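Local coordinates for protein monoglyceride lipase (PDB 4ZWN) that hydrolyses monoacylglycerols to free fatty acids and glycerol, with a strong preference for monounsaturated substrates, and also takes part in the breakdown of fatty acid ethyl esters, at residues A[31-36]-A[49-54]; A[264-269]-A[282-287]. The protein carries 2 engineered substitutions. All coordinates share one frame; numbering follows the deposited sequence.

Interaction 1. Residues A[31-36]-A[49-54]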
loop_
_atom_site.group_PDB
_atom_site.type_symbol
_atom_site.label_atom_id
_atom_site.label_comp_id
_atom_site.label_asym_id
_atom_site.label_seq_id
_atom_site.Cartn_x
_atom_site.Cartn_y
_atom_site.Cartn_z
ATOM N N THR A 31 3.640 -10.977 18.156
ATOM C CA THR A 31 2.459 -11.832 18.195
ATOM C C THR A 31 2.657 -13.067 17.323
ATOM O O THR A 31 3.731 -13.278 16.759
ATOM C CB THR A 31 1.193 -11.084 17.736
ATOM O OG1 THR A 31 1.331 -10.693 16.364
ATOM C CG2 THR A 31 0.963 -9.854 18.591
ATOM N N THR A 32 1.612 -13.881 17.220
ATOM C CA THR A 32 1.671 -15.114 16.449
ATOM C C THR A 32 1.431 -14.857 14.965
ATOM O O THR A 32 0.356 -14.405 14.567
ATOM C CB THR A 32 0.640 -16.138 16.957
ATOM O OG1 THR A 32 0.850 -16.376 18.355
ATOM C CG2 THR A 32 0.767 -17.449 16.194
ATOM N N VAL A 33 2.437 -15.151 14.149
ATOM C CA VAL A 33 2.337 -14.968 12.707
ATOM C C VAL A 33 1.311 -15.926 12.106
ATOM O O VAL A 33 1.410 -17.139 12.288
ATOM C CB VAL A 33 3.700 -15.170 12.019
ATOM C CG1 VAL A 33 3.563 -15.029 10.510
ATOM C CG2 VAL A 33 4.718 -14.174 12.563
ATOM N N PRO A 34 0.313 -15.375 11.399
ATOM C CA PRO A 34 -0.783 -16.131 10.778
ATOM C C PRO A 34 -0.319 -17.083 9.680
ATOM O O PRO A 34 0.757 -16.927 9.102
ATOM C CB PRO A 34 -1.677 -15.036 10.185
ATOM C CG PRO A 34 -1.348 -13.814 10.971
ATOM C CD PRO A 34 0.110 -13.923 11.278
ATOM N N GLU A 35 -1.156 -18.076 9.407
ATOM C CA GLU A 35 -0.928 -19.051 8.346
ATOM C C GLU A 35 -0.933 -18.351 6.986
ATOM O O GLU A 35 -1.836 -17.573 6.693
ATOM C CB GLU A 35 -2.022 -20.118 8.388
ATOM C CG GLU A 35 -2.131 -21.051 7.189
ATOM C CD GLU A 35 -3.280 -22.047 7.311
ATOM O OE1 GLU A 35 -3.825 -22.192 8.422
ATOM O OE2 GLU A 35 -3.646 -22.676 6.292
ATOM N N LEU A 36 0.076 -18.586 6.154
ATOM C CA LEU A 36 -0.006 -18.082 4.781
ATOM C C LEU A 36 -1.047 -18.960 4.039
ATOM O O LEU A 36 -0.821 -20.193 3.846
ATOM C CB LEU A 36 1.372 -18.066 4.089
ATOM C CG LEU A 36 1.514 -17.033 2.962
ATOM C CD1 LEU A 36 2.960 -16.674 2.623
ATOM C CD2 LEU A 36 0.803 -17.530 1.720
ATOM N N MET A 49 -3.147 -13.327 4.104
ATOM C CA MET A 49 -3.015 -13.487 5.544
ATOM C C MET A 49 -4.128 -12.771 6.286
ATOM O O MET A 49 -4.513 -11.657 5.929
ATOM C CB MET A 49 -1.669 -12.955 6.028
ATOM C CG MET A 49 -0.513 -13.898 5.834
ATOM S SD MET A 49 0.955 -13.265 6.653
ATOM C CE MET A 49 2.116 -14.585 6.313
ATOM N N PHE A 50 -4.644 -13.420 7.321
ATOM C CA PHE A 50 -5.551 -12.760 8.242
ATOM C C PHE A 50 -4.888 -12.659 9.606
ATOM O O PHE A 50 -4.690 -13.666 10.283
ATOM C CB PHE A 50 -6.877 -13.503 8.351
ATOM C CG PHE A 50 -7.729 -13.032 9.489
ATOM C CD1 PHE A 50 -8.315 -11.777 9.457
ATOM C CD2 PHE A 50 -7.927 -13.832 10.600
ATOM C CE1 PHE A 50 -9.091 -11.334 10.510
ATOM C CE2 PHE A 50 -8.702 -13.397 11.656
ATOM C CZ PHE A 50 -9.285 -12.145 11.612
ATOM N N TRP A 51 -4.540 -11.439 10.000
ATOM C CA TRP A 51 -3.842 -11.217 11.259
ATOM C C TRP A 51 -4.816 -10.786 12.348
ATOM O O TRP A 51 -5.308 -9.660 12.331
ATOM C CB TRP A 51 -2.746 -10.167 11.083
ATOM C CG TRP A 51 -1.631 -10.303 12.064
ATOM C CD1 TRP A 51 -1.727 -10.270 13.426
ATOM C CD2 TRP A 51 -0.244 -10.483 11.762
ATOM N NE1 TRP A 51 -0.483 -10.425 13.990
ATOM C CE2 TRP A 51 0.445 -10.557 12.990
ATOM C CE3 TRP A 51 0.484 -10.591 10.573
ATOM C CZ2 TRP A 51 1.826 -10.734 13.064
ATOM C CZ3 TRP A 51 1.857 -10.765 10.647
ATOM C CH2 TRP A 51 2.513 -10.834 11.883
ATOM N N PRO A 52 -5.092 -11.684 13.306
ATOM C CA PRO A 52 -6.084 -11.435 14.358
ATOM C C PRO A 52 -5.557 -10.544 15.479
ATOM O O PRO A 52 -4.346 -10.445 15.674
ATOM C CB PRO A 52 -6.387 -12.839 14.882
ATOM C CG PRO A 52 -5.104 -13.579 14.689
ATOM C CD PRO A 52 -4.466 -13.013 13.441
ATOM N N VAL A 53 -6.467 -9.902 16.204
ATOM C CA VAL A 53 -6.093 -9.115 17.371
ATOM C C VAL A 53 -5.553 -10.033 18.460
ATOM O O VAL A 53 -6.206 -11.005 18.838
ATOM C CB VAL A 53 -7.286 -8.311 17.923
ATOM C CG1 VAL A 53 -6.901 -7.615 19.219
ATOM C CG2 VAL A 53 -7.776 -7.304 16.891
ATOM N N GLN A 54 -4.354 -9.733 18.951
ATOM C CA GLN A 54 -3.725 -10.545 19.991
ATOM C C GLN A 54 -3.152 -9.691 21.116
ATOM O O GLN A 54 -1.936 -9.539 21.220
ATOM C CB GLN A 54 -2.612 -11.409 19.396
ATOM C CG GLN A 54 -3.047 -12.283 18.236
ATOM C CD GLN A 54 -1.881 -12.989 17.573
ATOM O OE1 GLN A 54 -0.972 -13.480 18.243
ATOM N NE2 GLN A 54 -1.897 -13.037 16.245
HETATM O O HOH W 1 -3.982 -16.410 7.468
#
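Pro34 lies over one face of the Trp51 indole. Its CD sits 3.5 Å from the centroid of the Trp51 six-membered ring and close to the ring normal, a CH-pi contact. Val33 CA covers the same face nearer the rim. Val33 CG2 adds an apolar touch at Trp51 CH2. The one polar atom of the indole, NE1, is used at the edge. Trp51 NE1 donates to Thr31 OG1 at 3.0 Å. The acceptor lies in the ring plane, but the bond is bent, with an N-H...O angle of 141°. With Trp51 CG swung anti to the backbone N (chi1 -154°), the ring reaches under the loop.

Gln54 holds the backbone of Thr32 at two points. Thr32 N donates to Gln54 OE1 at 2.8 Å, somewhat tilted from the carbonyl plane. Gln54 NE2 returns a nearly straight bond to Thr32 O at 3.1 Å, in the carbonyl plane and on a lone pair. The pair of bonds fixes the rotation of the amide.

At the other end, the methyl of Met49 fills in beside Leu36: Met49 CE is 4.2 Å from Leu36 CG. A water bridges loop and strand there, donating to Glu35 O and accepting from Phe50 N, which are too far apart to bond directly.

Without the indole, as with an alanine here, Pro34 would probably lose the face it packs on and Thr31 OG1 its indole donor.

Thr31 OG1 also hydrogen-bonds Asp82 of helix 78-86. Trp51 packs on Met81 and Ser85 of that helix. The backbones of Met49 and Trp51 pair with Thr93 and Ser91 of strand 89-94. The contact thus lays the loop before strand 37-41 along the end of strand 44-51, in the edge hairpin of the alpha/beta hydrolase sheet.

Interaction 2. Residues A[264-269]-A[282-287]. Engineered in segment 282-287: Arg285 (natural residue Gln).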
loop_
_atom_site.group_PDB
_atom_site.type_symbol
_atom_site.label_atom_id
_atom_site.label_comp_id
_atom_site.label_asym_id
_atom_site.label_seq_id
_atom_site.Cartn_x
_atom_site.Cartn_y
_atom_site.Cartn_z
ATOM N N VAL A 264 -9.825 10.800 5.282
ATOM C CA VAL A 264 -8.580 10.512 4.578
ATOM C C VAL A 264 -7.391 10.969 5.391
ATOM O O VAL A 264 -7.434 12.026 6.024
ATOM C CB VAL A 264 -8.498 11.218 3.206
ATOM C CG1 VAL A 264 -8.061 10.232 2.129
ATOM C CG2 VAL A 264 -9.806 11.899 2.861
ATOM N N ILE A 265 -6.322 10.188 5.372
ATOM C CA ILE A 265 -5.070 10.671 5.916
ATOM C C ILE A 265 -3.919 10.097 5.095
ATOM O O ILE A 265 -3.884 8.906 4.776
ATOM C CB ILE A 265 -4.907 10.322 7.414
ATOM C CG1 ILE A 265 -3.668 11.001 8.015
ATOM C CG2 ILE A 265 -4.895 8.815 7.661
ATOM C CD1 ILE A 265 -3.680 11.091 9.533
ATOM N N ILE A 266 -3.001 10.970 4.703
ATOM C CA ILE A 266 -1.817 10.536 3.978
ATOM C C ILE A 266 -0.583 10.730 4.843
ATOM O O ILE A 266 -0.396 11.813 5.442
ATOM C CB ILE A 266 -1.648 11.284 2.639
ATOM C CG1 ILE A 266 -2.758 10.875 1.648
ATOM C CG2 ILE A 266 -0.283 10.984 2.036
ATOM C CD1 ILE A 266 -2.736 11.616 0.312
ATOM N N MET A 267 0.243 9.682 4.937
ATOM C CA MET A 267 1.496 9.809 5.686
ATOM C C MET A 267 2.654 9.592 4.719
ATOM O O MET A 267 2.681 8.601 3.963
ATOM C CB MET A 267 1.543 8.839 6.831
ATOM C CG MET A 267 0.274 8.899 7.607
ATOM S SD MET A 267 -0.165 7.508 8.612
ATOM C CE MET A 267 -1.593 8.240 9.402
ATOM N N HIS A 268 3.614 10.512 4.748
ATOM C CA HIS A 268 4.618 10.605 3.704
ATOM C C HIS A 268 5.921 11.123 4.280
ATOM O O HIS A 268 5.941 12.194 4.883
ATOM C CB HIS A 268 4.109 11.525 2.587
ATOM C CG HIS A 268 4.769 11.302 1.263
ATOM N ND1 HIS A 268 4.082 11.390 0.072
ATOM C CD2 HIS A 268 6.045 10.975 0.937
ATOM C CE1 HIS A 268 4.901 11.131 -0.928
ATOM N NE2 HIS A 268 6.097 10.875 -0.434
ATOM N N GLY A 269 7.007 10.389 4.058
ATOM C CA GLY A 269 8.309 10.832 4.520
ATOM C C GLY A 269 8.734 12.096 3.801
ATOM O O GLY A 269 8.604 12.196 2.580
ATOM N N LYS A 282 -0.836 18.004 -3.021
ATOM C CA LYS A 282 -1.860 18.455 -3.955
ATOM C C LYS A 282 -3.135 17.626 -3.835
ATOM O O LYS A 282 -4.235 18.148 -4.001
ATOM C CB LYS A 282 -1.338 18.411 -5.391
ATOM C CG LYS A 282 -2.296 19.001 -6.416
ATOM C CD LYS A 282 -1.665 19.030 -7.801
ATOM C CE LYS A 282 -2.597 19.657 -8.830
ATOM N NZ LYS A 282 -3.839 18.858 -9.026
ATOM N N PHE A 283 -2.989 16.336 -3.544
ATOM C CA PHE A 283 -4.153 15.464 -3.410
ATOM C C PHE A 283 -5.046 15.902 -2.253
ATOM O O PHE A 283 -6.266 15.980 -2.399
ATOM C CB PHE A 283 -3.732 14.003 -3.216
ATOM C CG PHE A 283 -4.895 13.060 -3.087
ATOM C CD1 PHE A 283 -5.530 12.565 -4.213
ATOM C CD2 PHE A 283 -5.370 12.688 -1.839
ATOM C CE1 PHE A 283 -6.606 11.712 -4.097
ATOM C CE2 PHE A 283 -6.447 11.836 -1.718
ATOM C CZ PHE A 283 -7.066 11.346 -2.848
ATOM N N ILE A 284 -4.434 16.185 -1.106
ATOM C CA ILE A 284 -5.180 16.647 0.062
ATOM C C ILE A 284 -5.887 17.971 -0.233
ATOM O O ILE A 284 -7.034 18.172 0.165
ATOM C CB ILE A 284 -4.259 16.801 1.288
ATOM C CG1 ILE A 284 -3.676 15.444 1.672
ATOM C CG2 ILE A 284 -5.024 17.370 2.473
ATOM C CD1 ILE A 284 -4.736 14.403 1.990
ATOM N N ARG A 285 -5.202 18.861 -0.945
ATOM C CA ARG A 285 -5.799 20.110 -1.403
ATOM C C ARG A 285 -7.043 19.885 -2.257
ATOM O O ARG A 285 -8.061 20.554 -2.071
ATOM C CB ARG A 285 -4.784 20.922 -2.201
ATOM C CG ARG A 285 -3.871 21.783 -1.372
ATOM C CD ARG A 285 -2.997 22.625 -2.279
ATOM N NE ARG A 285 -2.318 23.685 -1.546
ATOM C CZ ARG A 285 -2.732 24.947 -1.505
ATOM N NH1 ARG A 285 -3.821 25.313 -2.167
ATOM N NH2 ARG A 285 -2.050 25.847 -0.806
ATOM N N ASP A 286 -6.956 18.946 -3.198
ATOM C CA ASP A 286 -8.048 18.697 -4.136
ATOM C C ASP A 286 -9.176 17.862 -3.527
ATOM O O ASP A 286 -10.311 17.907 -4.003
ATOM C CB ASP A 286 -7.527 17.996 -5.398
ATOM C CG ASP A 286 -6.548 18.849 -6.185
ATOM O OD1 ASP A 286 -6.556 20.088 -6.021
ATOM O OD2 ASP A 286 -5.771 18.273 -6.979
ATOM N N CYS A 287 -8.864 17.097 -2.486
ATOM C CA CYS A 287 -9.846 16.200 -1.875
ATOM C C CYS A 287 -10.998 16.979 -1.250
ATOM O O CYS A 287 -10.776 17.894 -0.460
ATOM C CB CYS A 287 -9.180 15.313 -0.821
ATOM S SG CYS A 287 -10.266 14.057 -0.094
#
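Cys287 N points back at two carbonyls of its own helix. Cys287 N donates to Phe283 O at 2.8 Å. A second, weak bond runs from Cys287 N to Ile284 O at 3.4 Å. The bonds secure the last turn, and all three residues send side chains to strand 264-269.

Ile266 is the middle of the contact. Its CD1 comes 3.6 Å from Phe283 CD2. The two side chains cross at about a right angle, and the methyl meets the ring obliquely. The same CD1 is 3.8 Å from Ile284 CD1. These two isoleucines slide past each other in opposite directions. Ile284 begins off to the side of the strand, and its folded chain (chi2 -58°) brings the terminal methyl in.

Val264 meets the end of the helix. Its CG2 is 3.7 Å from Cys287 SG, which is carried toward the strand by lying anti to the backbone N (chi1 -175°). Val264 CG1 lies farther off, at the edge of the Phe283 ring near its plane. The contact across the segments is apolar throughout.

Another flank of the helix, beside Tyr247 and helix 253-257, carries a salt bridge. Lys282 NZ meets Asp286 OD2 at 2.9 Å, on the syn lone pair, one turn apart. The same ammonium hydrogen-bonds Tyr247 O and makes a cation-pi contact with the Tyr247 ring. Lys292 NZ donates hydrogen bonds to the carbonyls of Ile284 and Cys287, where the helix ends.

The axes of strand and helix segments approach to 9.8 Å and run nearly antiparallel, at 168°. This is the packing of a beta-alpha-beta crossover: strand 264-269, helix 277-286, strand 292-297. Ile266 and Ile284 both touch Leu294 of strand 292-297, which lies beside strand 264-269 at the sheet edge. Phe283 also packs on Ile254 of helix 253-257.

How the interactions relate
The two contacts reach the same mixed sheet toward its two ends, on opposite sides of the chain's centre. Their centres are about 30 Å apart and they do not touch. Interaction 1 is a surface contact, in which a loop is held against a strand end by hydrogen bonds from side chains to backbone and between side chains, an indole face and a water. Interaction 2 is buried and joins a strand to the helix of a crossover by methyls, an aromatic ring and a sulfur, with no polar bond between the two segments. Interaction 1 lies away from the residues inferred to be catalytic. In interaction 2, the Ile266 side chain is about 9 Å from that of Asp272, the inferred charge-relay aspartate.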